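Local coordinates for putative branched chain amino acid ABC transporter, periplasmic amino acid-binding protein (Brucella ovis, PDB 4XFK) that probably binds leucine and related amino acids in the periplasm for uptake by an ABC-type amino-acid transport system, at residues A[342-347]-A[385-390]; A[346-351]-A[393-398]. The protein carries 1 engineered substitution. All coordinates share one frame; numbering follows the deposited sequence. Where two conformers were deposited one is given.

Contact 1 of 2, residues A[342-347]-A[385-390]; sequences SMRSDD and SIDPVQ. With NA (sodium ion), chain E.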
loop_
_atom_site.group_PDB
_atom_site.type_symbol
_atom_site.label_atom_id
_atom_site.label_comp_id
_atom_site.label_asym_id
_atom_site.label_seq_id
_atom_site.Cartn_x
_atom_site.Cartn_y
_atom_site.Cartn_z
ATOM N N SER A 342 -0.593 -8.250 -12.470
ATOM C CA SER A 342 0.373 -9.328 -12.671
ATOM C C SER A 342 1.592 -9.078 -11.794
ATOM O O SER A 342 1.624 -8.110 -11.042
ATOM C CB SER A 342 0.767 -9.451 -14.145
ATOM O OG SER A 342 1.403 -8.272 -14.617
ATOM N N MET A 343 2.590 -9.947 -11.899
ATOM C CA MET A 343 3.765 -9.877 -11.037
ATOM C C MET A 343 5.042 -9.858 -11.859
ATOM O O MET A 343 5.236 -10.717 -12.721
ATOM C CB MET A 343 3.790 -11.091 -10.100
ATOM C CG MET A 343 4.965 -11.105 -9.134
ATOM S SD MET A 343 5.020 -9.677 -8.027
ATOM C CE MET A 343 3.481 -9.873 -7.126
ATOM N N ARG A 344 5.922 -8.896 -11.594
ATOM C CA ARG A 344 7.209 -8.864 -12.278
ATOM C C ARG A 344 8.170 -9.836 -11.602
ATOM O O ARG A 344 8.371 -9.793 -10.389
ATOM C CB ARG A 344 7.777 -7.456 -12.283
ATOM C CG ARG A 344 9.087 -7.366 -13.035
ATOM C CD ARG A 344 9.389 -5.926 -13.404
ATOM N NE ARG A 344 9.569 -5.092 -12.214
ATOM C CZ ARG A 344 9.612 -3.765 -12.239
ATOM N NH1 ARG A 344 9.456 -3.119 -13.387
ATOM N NH2 ARG A 344 9.789 -3.082 -11.117
ATOM N N SER A 345 8.776 -10.724 -12.379
ATOM C CA SER A 345 9.588 -11.776 -11.783
ATOM C C SER A 345 10.934 -11.274 -11.268
ATOM O O SER A 345 11.467 -11.827 -10.309
ATOM C CB SER A 345 9.802 -12.913 -12.774
ATOM O OG SER A 345 10.496 -12.446 -13.908
ATOM N N ASP A 346 11.468 -10.217 -11.880
ATOM C CA ASP A 346 12.802 -9.740 -11.535
ATOM C C ASP A 346 12.929 -9.367 -10.069
ATOM O O ASP A 346 13.955 -9.640 -9.435
ATOM C CB ASP A 346 13.167 -8.503 -12.355
ATOM C CG ASP A 346 13.029 -8.713 -13.839
ATOM O OD1 ASP A 346 11.915 -9.054 -14.299
ATOM O OD2 ASP A 346 14.041 -8.514 -14.550
ATOM N N ASP A 347 11.894 -8.715 -9.545
ATOM C CA ASP A 347 11.975 -8.089 -8.232
ATOM C C ASP A 347 10.760 -8.395 -7.368
ATOM O O ASP A 347 10.736 -8.054 -6.194
ATOM C CB ASP A 347 12.176 -6.569 -8.363
ATOM C CG ASP A 347 11.073 -5.874 -9.164
ATOM O OD1 ASP A 347 10.210 -6.540 -9.780
ATOM O OD2 ASP A 347 11.089 -4.623 -9.190
ATOM N N SER A 385 2.697 2.688 -14.949
ATOM C CA SER A 385 2.774 2.883 -13.498
ATOM C C SER A 385 3.987 2.240 -12.833
ATOM O O SER A 385 4.608 2.836 -11.946
ATOM C CB SER A 385 1.499 2.372 -12.817
ATOM O OG SER A 385 0.357 3.080 -13.259
ATOM N N ILE A 386 4.304 1.011 -13.225
ATOM C CA ILE A 386 5.355 0.278 -12.527
ATOM C C ILE A 386 6.716 0.965 -12.686
ATOM O O ILE A 386 7.041 1.486 -13.757
ATOM C CB ILE A 386 5.404 -1.206 -12.976
ATOM C CG1 ILE A 386 6.226 -2.027 -11.977
ATOM C CG2 ILE A 386 5.922 -1.352 -14.436
ATOM C CD1 ILE A 386 6.139 -3.522 -12.194
ATOM N N ASP A 387 7.489 1.003 -11.603
ATOM C CA ASP A 387 8.797 1.649 -11.631
ATOM C C ASP A 387 9.814 0.725 -12.290
ATOM O O ASP A 387 9.588 -0.479 -12.377
ATOM C CB ASP A 387 9.239 2.050 -10.205
ATOM C CG ASP A 387 9.256 0.875 -9.219
ATOM O OD1 ASP A 387 8.284 0.089 -9.172
ATOM O OD2 ASP A 387 10.244 0.760 -8.460
ATOM N N PRO A 388 10.932 1.280 -12.770
ATOM C CA PRO A 388 11.960 0.418 -13.359
ATOM C C PRO A 388 12.540 -0.505 -12.299
ATOM O O PRO A 388 12.513 -0.174 -11.117
ATOM C CB PRO A 388 13.034 1.412 -13.817
ATOM C CG PRO A 388 12.334 2.718 -13.928
ATOM C CD PRO A 388 11.261 2.711 -12.888
ATOM N N VAL A 389 13.044 -1.660 -12.711
ATOM C CA VAL A 389 13.724 -2.543 -11.783
ATOM C C VAL A 389 14.905 -1.775 -11.196
ATOM O O VAL A 389 15.696 -1.158 -11.917
ATOM C CB VAL A 389 14.192 -3.827 -12.479
ATOM C CG1 VAL A 389 15.024 -4.672 -11.536
ATOM C CG2 VAL A 389 12.991 -4.618 -12.971
ATOM N N GLN A 390 14.999 -1.774 -9.876
ATOM C CA GLN A 390 16.011 -0.983 -9.193
ATOM C C GLN A 390 17.401 -1.539 -9.438
ATOM O O GLN A 390 17.588 -2.749 -9.530
ATOM C CB GLN A 390 15.730 -0.923 -7.697
ATOM C CG GLN A 390 14.468 -0.175 -7.328
ATOM C CD GLN A 390 14.199 -0.242 -5.847
ATOM O OE1 GLN A 390 14.983 0.254 -5.039
ATOM N NE2 GLN A 390 13.098 -0.872 -5.477
HETATM NA NA NA E . 9.680 -12.382 -16.194
HETATM O O HOH W 1 8.114 -10.748 -15.240
HETATM O O HOH W 2 11.334 -10.586 -16.312
HETATM O O HOH W 3 13.141 -3.211 -8.231
HETATM O O HOH W 4 10.860 -1.735 -7.390
HETATM O O HOH W 5 7.907 -14.089 -15.440
HETATM O O HOH W 6 8.768 -12.261 -18.495
HETATM O O HOH W 7 11.492 -13.953 -16.854
#
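The guanidinium group of Arg344 lies between two aliphatic side chains: Val389 CG2 sits 3.5 Å above the plane on one face, and Ile386 CD1 covers the opposite face at 3.4 Å. Its edge is given to oxygens. NH1 and NH2 share the carbonyl oxygen of Asp387, end-on and in the guanidinium plane, with Arg344 NH1 to Asp387 O at 2.8 Å; sharing one acceptor bends both bonds (147° at NH1). Along the side runs a salt bridge to Asp347, NE to OD1 and NH2 to OD2, both oxygens met on the syn side; Arg344 NE to Asp347 OD1 is 2.9 Å and nearly straight (168°). Arginine suits this place because its flat cation accepts methyl groups above and below while donating around its rim.

Arg344 lies at the turn of the beta-hairpin made by strands 339-343 and 350-360, and the residues it meets, from Ile386 on, lead out of the short helix 382-385. Its chain turns at chi3 (63°), which brings the group across between Val389 and Ile386. Each offers one branch-end methyl to the cation, and neither brings a polar group that would compete for its N-H groups.

The Asp387 carboxylate makes no salt bridge with Arg344, though Asp387 OD1 stays 4.0 Å from Arg344 NH2; OD1 accepts from Asn137. A water links Asp347 OD2 (2.7 Å) to the backbone N of Gln390.

Contact 2 of 2, residues A[346-351]-A[393-398]; sequences DDHQAK and CSMKRP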
loop_
_atom_site.group_PDB
_atom_site.type_symbol
_atom_site.label_atom_id
_atom_site.label_comp_id
_atom_site.label_asym_id
_atom_site.label_seq_id
_atom_site.Cartn_x
_atom_site.Cartn_y
_atom_site.Cartn_z
ATOM N N ASP A 346 11.468 -10.217 -11.880
ATOM C CA ASP A 346 12.802 -9.740 -11.535
ATOM C C ASP A 346 12.929 -9.367 -10.069
ATOM O O ASP A 346 13.955 -9.640 -9.435
ATOM C CB ASP A 346 13.167 -8.503 -12.355
ATOM C CG ASP A 346 13.029 -8.713 -13.839
ATOM O OD1 ASP A 346 11.915 -9.054 -14.299
ATOM O OD2 ASP A 346 14.041 -8.514 -14.550
ATOM N N ASP A 347 11.894 -8.715 -9.545
ATOM C CA ASP A 347 11.975 -8.089 -8.232
ATOM C C ASP A 347 10.760 -8.395 -7.368
ATOM O O ASP A 347 10.736 -8.054 -6.194
ATOM C CB ASP A 347 12.176 -6.569 -8.363
ATOM C CG ASP A 347 11.073 -5.874 -9.164
ATOM O OD1 ASP A 347 10.210 -6.540 -9.780
ATOM O OD2 ASP A 347 11.089 -4.623 -9.190
ATOM N N HIS A 348 9.763 -9.049 -7.954
ATOM C CA HIS A 348 8.484 -9.301 -7.283
ATOM C C HIS A 348 7.755 -8.019 -6.865
ATOM O O HIS A 348 7.153 -7.939 -5.791
ATOM C CB HIS A 348 8.620 -10.302 -6.126
ATOM C CG HIS A 348 9.052 -11.661 -6.571
ATOM N ND1 HIS A 348 9.398 -12.661 -5.689
ATOM C CD2 HIS A 348 9.175 -12.191 -7.811
ATOM C CE1 HIS A 348 9.730 -13.745 -6.369
ATOM N NE2 HIS A 348 9.604 -13.486 -7.658
ATOM N N GLN A 349 7.807 -7.030 -7.753
ATOM C CA GLN A 349 6.927 -5.874 -7.690
ATOM C C GLN A 349 5.729 -6.123 -8.607
ATOM O O GLN A 349 5.902 -6.420 -9.791
ATOM C CB GLN A 349 7.677 -4.612 -8.139
ATOM C CG GLN A 349 6.805 -3.379 -8.262
ATOM C CD GLN A 349 6.142 -3.011 -6.942
ATOM O OE1 GLN A 349 6.813 -2.797 -5.924
ATOM N NE2 GLN A 349 4.816 -2.938 -6.951
ATOM N N ALA A 350 4.518 -6.028 -8.064
ATOM C CA ALA A 350 3.319 -6.214 -8.880
ATOM C C ALA A 350 3.129 -5.065 -9.868
ATOM O O ALA A 350 3.538 -3.922 -9.605
ATOM C CB ALA A 350 2.083 -6.370 -8.006
ATOM N N LYS A 351 2.518 -5.398 -11.005
ATOM C CA LYS A 351 2.209 -4.459 -12.080
ATOM C C LYS A 351 0.699 -4.263 -12.127
ATOM O O LYS A 351 -0.051 -5.236 -12.228
ATOM C CB LYS A 351 2.715 -4.995 -13.419
ATOM C CG LYS A 351 2.494 -4.026 -14.563
ATOM C CD LYS A 351 3.464 -4.264 -15.707
ATOM C CE LYS A 351 3.064 -5.439 -16.547
ATOM N NZ LYS A 351 3.965 -5.500 -17.734
ATOM N N CYS A 393 18.558 -4.287 -7.163
ATOM C CA CYS A 393 17.827 -5.552 -7.157
ATOM C C CYS A 393 18.639 -6.725 -7.693
ATOM O O CYS A 393 19.156 -6.683 -8.812
ATOM C CB CYS A 393 16.526 -5.429 -7.959
ATOM S SG CYS A 393 15.746 -7.010 -8.395
ATOM N N SER A 394 18.730 -7.772 -6.883
ATOM C CA SER A 394 19.256 -9.056 -7.314
ATOM C C SER A 394 18.361 -10.110 -6.682
ATOM O O SER A 394 18.036 -10.021 -5.502
ATOM C CB SER A 394 20.683 -9.239 -6.813
ATOM O OG SER A 394 20.694 -9.338 -5.397
ATOM N N MET A 395 17.939 -11.100 -7.452
ATOM C CA MET A 395 17.122 -12.157 -6.873
ATOM C C MET A 395 17.685 -13.510 -7.255
ATOM O O MET A 395 18.012 -13.756 -8.414
ATOM C CB MET A 395 15.654 -12.045 -7.310
ATOM C CG MET A 395 14.701 -13.029 -6.605
ATOM S SD MET A 395 13.102 -13.025 -7.410
ATOM C CE MET A 395 12.496 -11.444 -6.863
ATOM N N LYS A 396 17.798 -14.385 -6.270
ATOM C CA LYS A 396 18.202 -15.754 -6.521
ATOM C C LYS A 396 17.009 -16.582 -6.993
ATOM O O LYS A 396 15.921 -16.527 -6.403
ATOM C CB LYS A 396 18.818 -16.354 -5.261
ATOM C CG LYS A 396 20.055 -15.606 -4.795
ATOM C CD LYS A 396 20.617 -16.182 -3.503
ATOM C CE LYS A 396 21.775 -15.332 -3.001
ATOM N NZ LYS A 396 22.416 -15.910 -1.787
ATOM N N ARG A 397 17.204 -17.328 -8.074
ATOM C CA ARG A 397 16.171 -18.219 -8.585
ATOM C C ARG A 397 16.251 -19.534 -7.812
ATOM O O ARG A 397 17.273 -19.835 -7.197
ATOM C CB ARG A 397 16.387 -18.505 -10.080
ATOM C CG ARG A 397 16.386 -17.294 -11.009
ATOM C CD ARG A 397 15.073 -16.553 -10.997
ATOM N NE ARG A 397 13.926 -17.434 -11.174
ATOM C CZ ARG A 397 12.674 -17.060 -10.927
ATOM N NH1 ARG A 397 12.432 -15.822 -10.498
ATOM N NH2 ARG A 397 11.669 -17.913 -11.094
ATOM N N PRO A 398 15.169 -20.322 -7.830
ATOM C CA PRO A 398 15.295 -21.705 -7.356
ATOM C C PRO A 398 16.271 -22.439 -8.276
ATOM O O PRO A 398 16.067 -22.437 -9.491
ATOM C CB PRO A 398 13.884 -22.266 -7.537
ATOM C CG PRO A 398 12.988 -21.060 -7.514
ATOM C CD PRO A 398 13.780 -19.958 -8.156
#
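Met395 reaches across to the hairpin turn, and its side chain can be followed from the backbone to the ring of His348. Its CB rests 3.6 Å from Asp346 O. CG and SD then run on in an extended line, CG opposite the backbone N (chi1 -173°), until the chain bends at chi3 (-73°) and brings the methyl down on the imidazole. SD lies over the ring face, closest to His348 NE2 at 3.5 Å, a sulfur-aromatic contact. CE ends almost exactly above the ring centre, 3.4 Å from it and 5° off the normal: a CH-pi contact. The same methyl touches Asp346 O and, at 3.5 Å, Asp347 C, so the tip fills the angle between ring and backbone. A long, flexible, polarisable methionine suits a flat ring approached from above.

Cys393 works beside it. Its SG packs 3.6 Å from Asp347 CB and 3.3 Å from Asp346 O, a small side chain where the backbones come close.

Asp347 to Gln349 form an Asx turn, Gln349 N meeting Asp347 OD1 from above the carboxylate plane at 3.2 Å, and His348 adopts the left-handed helical conformation within it, on the way into strand 350-360.

No hydrogen bond crosses between the segments; the His348 nitrogens are satisfied elsewhere, ND1 by His131 O and NE2 by Glu330 OE2. With an acceptor at each, the imidazole may be positively charged, balanced by Glu330, which also bridges to Arg397. Such a charge would probably weaken the CH-pi part of the contact and favour the sulfur.

How the contacts relate
The two contacts have centres about 8 Å apart and share the hairpin turn: Asp346 and Asp347 belong to both, in the loop joining strands 339-343 and 350-360. These strands are antiparallel neighbours in the mixed sheet, and probable backbone hydrogen bonds, Ser342 O to Lys351 N (2.9 Å) and Arg344 N to Gln349 O (3.1 Å), tie the two hairpin arms together. After strands 350-360 and 373-380 and helix 382-385, the chain returns past this loop, first as 385-390 in contact 1, then as 393-398 in contact 2. The turn thus meets two successive parts of the C-terminal region, beside the mixed sheet of this periplasmic-binding-protein fold of the leucine-binding protein family.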